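Local coordinates for protein magnesium transporter MgtE (Enterococcus faecalis, PDB 2OUX) that probably carries magnesium ions across the cell membrane as a homodimer, this chain being its magnesium-binding cytosolic part with the N domain and paired CBS domains, at residues A[195-198]-A[199-203]; A[202-205]-A[206-209]. All blocks are in the same frame, centred on the assembly; numbering follows the deposited sequence.

Contact 1. Residues A[195-198]-A[199-203]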
loop_
_atom_site.group_PDB
_atom_site.type_symbol
_atom_site.label_atom_id
_atom_site.label_comp_id
_atom_site.label_asym_id
_atom_site.label_seq_id
_atom_site.Cartn_x
_atom_site.Cartn_y
_atom_site.Cartn_z
ATOM N N ILE A 195 -10.192 12.022 5.469
ATOM C CA ILE A 195 -10.353 13.227 4.663
ATOM C C ILE A 195 -11.769 13.569 4.210
ATOM O O ILE A 195 -12.028 14.716 3.820
ATOM C CB ILE A 195 -9.446 13.207 3.409
ATOM C CG1 ILE A 195 -9.904 12.116 2.438
ATOM C CG2 ILE A 195 -8.000 12.996 3.823
ATOM C CD1 ILE A 195 -9.285 12.251 1.062
ATOM N N VAL A 196 -12.686 12.607 4.253
ATOM C CA VAL A 196 -14.053 12.893 3.825
ATOM C C VAL A 196 -14.956 13.232 5.010
ATOM O O VAL A 196 -16.175 13.265 4.878
ATOM C CB VAL A 196 -14.690 11.705 3.070
ATOM C CG1 VAL A 196 -13.740 11.197 1.986
ATOM C CG2 VAL A 196 -15.061 10.600 4.048
ATOM N N ASN A 197 -14.363 13.472 6.173
ATOM C CA ASN A 197 -15.164 13.802 7.339
ATOM C C ASN A 197 -15.021 15.278 7.692
ATOM O O ASN A 197 -14.027 15.918 7.338
ATOM C CB ASN A 197 -14.770 12.909 8.520
ATOM C CG ASN A 197 -15.583 11.627 8.569
ATOM O OD1 ASN A 197 -16.715 11.618 9.052
ATOM N ND2 ASN A 197 -15.017 10.539 8.049
ATOM N N ASP A 198 -16.020 15.819 8.380
ATOM C CA ASP A 198 -15.994 17.227 8.752
ATOM C C ASP A 198 -14.939 17.549 9.794
ATOM O O ASP A 198 -14.641 16.736 10.662
ATOM C CB ASP A 198 -17.352 17.682 9.284
ATOM C CG ASP A 198 -17.381 19.173 9.565
ATOM O OD1 ASP A 198 -17.433 19.954 8.594
ATOM O OD2 ASP A 198 -17.326 19.566 10.750
ATOM N N ASP A 199 -14.390 18.753 9.707
ATOM C CA ASP A 199 -13.364 19.205 10.639
ATOM C C ASP A 199 -13.742 18.991 12.097
ATOM O O ASP A 199 -12.921 18.552 12.894
ATOM C CB ASP A 199 -13.067 20.692 10.423
ATOM C CG ASP A 199 -11.878 20.929 9.507
ATOM O OD1 ASP A 199 -11.798 20.279 8.446
ATOM O OD2 ASP A 199 -11.026 21.780 9.846
ATOM N N ASP A 200 -14.987 19.299 12.439
ATOM C CA ASP A 200 -15.454 19.174 13.814
ATOM C C ASP A 200 -15.782 17.761 14.298
ATOM O O ASP A 200 -15.883 17.521 15.499
ATOM C CB ASP A 200 -16.662 20.098 14.020
ATOM C CG ASP A 200 -16.294 21.576 13.883
ATOM O OD1 ASP A 200 -15.505 22.083 14.707
ATOM O OD2 ASP A 200 -16.785 22.232 12.944
ATOM N N THR A 201 -15.938 16.818 13.384
ATOM C CA THR A 201 -16.254 15.454 13.791
ATOM C C THR A 201 -15.203 14.880 14.750
ATOM O O THR A 201 -14.003 15.140 14.614
ATOM C CB THR A 201 -16.360 14.533 12.577
ATOM O OG1 THR A 201 -17.261 15.108 11.622
ATOM C CG2 THR A 201 -16.878 13.163 12.997
ATOM N N LEU A 202 -15.658 14.098 15.722
ATOM C CA LEU A 202 -14.751 13.488 16.688
ATOM C C LEU A 202 -14.228 12.140 16.207
ATOM O O LEU A 202 -15.005 11.253 15.846
ATOM C CB LEU A 202 -15.443 13.319 18.040
ATOM C CG LEU A 202 -15.192 14.424 19.076
ATOM C CD1 LEU A 202 -15.449 15.788 18.464
ATOM C CD2 LEU A 202 -16.088 14.194 20.292
ATOM N N ILE A 203 -12.904 12.002 16.209
ATOM C CA ILE A 203 -12.244 10.778 15.780
ATOM C C ILE A 203 -12.968 9.565 16.348
ATOM O O ILE A 203 -13.202 8.587 15.645
ATOM C CB ILE A 203 -10.749 10.761 16.245
ATOM C CG1 ILE A 203 -9.945 11.801 15.464
ATOM C CG2 ILE A 203 -10.173 9.354 16.113
ATOM C CD1 ILE A 203 -9.919 11.553 13.966
HETATM O O HOH W 1 -17.798 14.161 9.284
#
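With CG of Asp198 anti to the backbone N (chi1 -175°), its carboxylate leans over the turn that Asp198 opens, where OD2 accepts the amide N of Asp200 at 2.9 Å. The N-H approaches from above the carboxylate plane, 51° out of it, and the link is that of an Asx turn. Thr201 closes the other side: its chi1 of -52°, with OG1 anti to the carbonyl carbon, brings OG1 back toward Asp198, 3.5 Å from its CB. Between these two residues runs a type I beta turn, Asp198 to Thr201, in which the amide N of Thr201 bonds the carbonyl O of Asp198, though the place of that oxygen is less certain and the bond is to be read with caution. A water bridges the two ends of the turn and Asn197. It gives a proton to OD1 of Asn197 (2.8 Å), accepts one from the backbone N of Asp198 and also bonds OG1 of Thr201, so three groups share one solvent molecule. At the surface, OD2 of Asp200 comes within 3.5 Å of OD2 of Asp198; the two like charges probably raise the affinity of one of them for a proton. ND2 of Asn197 bonds the carbonyl O of Asp193, tying the residue ahead of the turn to helix 191-194, while Asp199 and Thr201 make backbone hydrogen bonds to Arg157 and Val156 of helix 156-166 in the first CBS domain.

Contact 2. Residues A[202-205]-A[206-209]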
loop_
_atom_site.group_PDB
_atom_site.type_symbol
_atom_site.label_atom_id
_atom_site.label_comp_id
_atom_site.label_asym_id
_atom_site.label_seq_id
_atom_site.Cartn_x
_atom_site.Cartn_y
_atom_site.Cartn_z
ATOM N N LEU A 202 -15.658 14.098 15.722
ATOM C CA LEU A 202 -14.751 13.488 16.688
ATOM C C LEU A 202 -14.228 12.140 16.207
ATOM O O LEU A 202 -15.005 11.253 15.846
ATOM C CB LEU A 202 -15.443 13.319 18.040
ATOM C CG LEU A 202 -15.192 14.424 19.076
ATOM C CD1 LEU A 202 -15.449 15.788 18.464
ATOM C CD2 LEU A 202 -16.088 14.194 20.292
ATOM N N ILE A 203 -12.904 12.002 16.209
ATOM C CA ILE A 203 -12.244 10.778 15.780
ATOM C C ILE A 203 -12.968 9.565 16.348
ATOM O O ILE A 203 -13.202 8.587 15.645
ATOM C CB ILE A 203 -10.749 10.761 16.245
ATOM C CG1 ILE A 203 -9.945 11.801 15.464
ATOM C CG2 ILE A 203 -10.173 9.354 16.113
ATOM C CD1 ILE A 203 -9.919 11.553 13.966
ATOM N N ALA A 204 -13.334 9.647 17.626
ATOM C CA ALA A 204 -14.019 8.558 18.315
ATOM C C ALA A 204 -15.337 8.177 17.663
ATOM O O ALA A 204 -15.825 7.059 17.843
ATOM C CB ALA A 204 -14.257 8.937 19.773
ATOM N N ASP A 205 -15.919 9.098 16.903
ATOM C CA ASP A 205 -17.189 8.819 16.253
ATOM C C ASP A 205 -17.078 8.178 14.878
ATOM O O ASP A 205 -18.045 7.594 14.393
ATOM C CB ASP A 205 -18.031 10.095 16.161
ATOM C CG ASP A 205 -18.657 10.471 17.495
ATOM O OD1 ASP A 205 -19.082 9.545 18.220
ATOM O OD2 ASP A 205 -18.737 11.679 17.813
ATOM N N ILE A 206 -15.908 8.272 14.254
ATOM C CA ILE A 206 -15.736 7.692 12.933
ATOM C C ILE A 206 -14.663 6.607 12.847
ATOM O O ILE A 206 -14.485 5.999 11.791
ATOM C CB ILE A 206 -15.420 8.786 11.890
ATOM C CG1 ILE A 206 -14.264 9.658 12.384
ATOM C CG2 ILE A 206 -16.667 9.623 11.624
ATOM C CD1 ILE A 206 -13.705 10.575 11.329
ATOM N N LEU A 207 -13.964 6.356 13.954
ATOM C CA LEU A 207 -12.908 5.346 13.986
ATOM C C LEU A 207 -13.480 3.933 13.872
ATOM O O LEU A 207 -14.667 3.712 14.111
ATOM C CB LEU A 207 -12.094 5.477 15.284
ATOM C CG LEU A 207 -12.778 5.058 16.597
ATOM C CD1 LEU A 207 -12.745 3.541 16.742
ATOM C CD2 LEU A 207 -12.057 5.677 17.769
ATOM N N ASN A 208 -12.641 2.972 13.495
ATOM C CA ASN A 208 -13.103 1.592 13.385
ATOM C C ASN A 208 -12.686 0.857 14.644
ATOM O O ASN A 208 -11.504 0.835 14.988
ATOM C CB ASN A 208 -12.477 0.898 12.183
ATOM C CG ASN A 208 -13.184 -0.393 11.827
ATOM O OD1 ASN A 208 -13.658 -1.126 12.702
ATOM N ND2 ASN A 208 -13.259 -0.684 10.532
ATOM N N GLU A 209 -13.649 0.250 15.329
ATOM C CA GLU A 209 -13.354 -0.489 16.552
ATOM C C GLU A 209 -12.726 -1.836 16.258
ATOM O O GLU A 209 -11.943 -2.335 17.057
ATOM C CB GLU A 209 -14.616 -0.720 17.378
ATOM C CG GLU A 209 -15.288 0.533 17.886
ATOM C CD GLU A 209 -16.272 0.238 19.001
ATOM O OE1 GLU A 209 -17.110 -0.677 18.838
ATOM O OE2 GLU A 209 -16.202 0.924 20.042
#
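Leu207 and Ile206 both turn back on the carbonyl O of Ile203, which takes two backbone bonds. The amide N of Leu207 lies 2.9 Å from this O, almost in line with the carbonyl bond (176°), whereas the N of Ile206 stands above the carbonyl plane at 3.1 Å from the same O. Side-chain carbons close round this oxygen as well: CB of Leu207 approaches it to 3.3 Å and CG1 of Ile206 to 3.6 Å. Having CG between the backbone N and the carbonyl carbon (chi1 71°) folds Leu207 back along the turn, and its CD2 rests 3.5 Å from CA of Ala204. The bonds from residue i+3 to i, joined by the one from i+4, make one short, weakly bonded helical turn, 203-206, where the first CBS motif passes into the second. Its start is braced by the amide N of Asp205, which bonds the carbonyl O of Leu202 at 2.6 Å. Farther out, Ile206 packs on Ile189 of strand 185-190 and on Val156 of helix 156-166, and Ile203 on Ala159 of that helix. Beyond the turn, the backbone of Asn208 bonds Val188, and its OD1 accepts the N of Arg210.

How the contacts relate
Coming from helix 191-194, the chain first makes the polar turn of contact 1, which closes the tight loop from Asp198 to Thr201, and then enters the helical turn of contact 2, on its way to strand 214-215. The two follow in series and neither encloses the other; they overlap at Leu202 and Ile203, with centres about 9 Å apart. They also meet through side chains, for CG2 of Ile206 packs 3.3 Å from OD1 of Asn197 and 3.8 Å from CG2 of Thr201. Together they carry the chain past helix 156-166 and strand 185-190 of the first CBS motif toward the second.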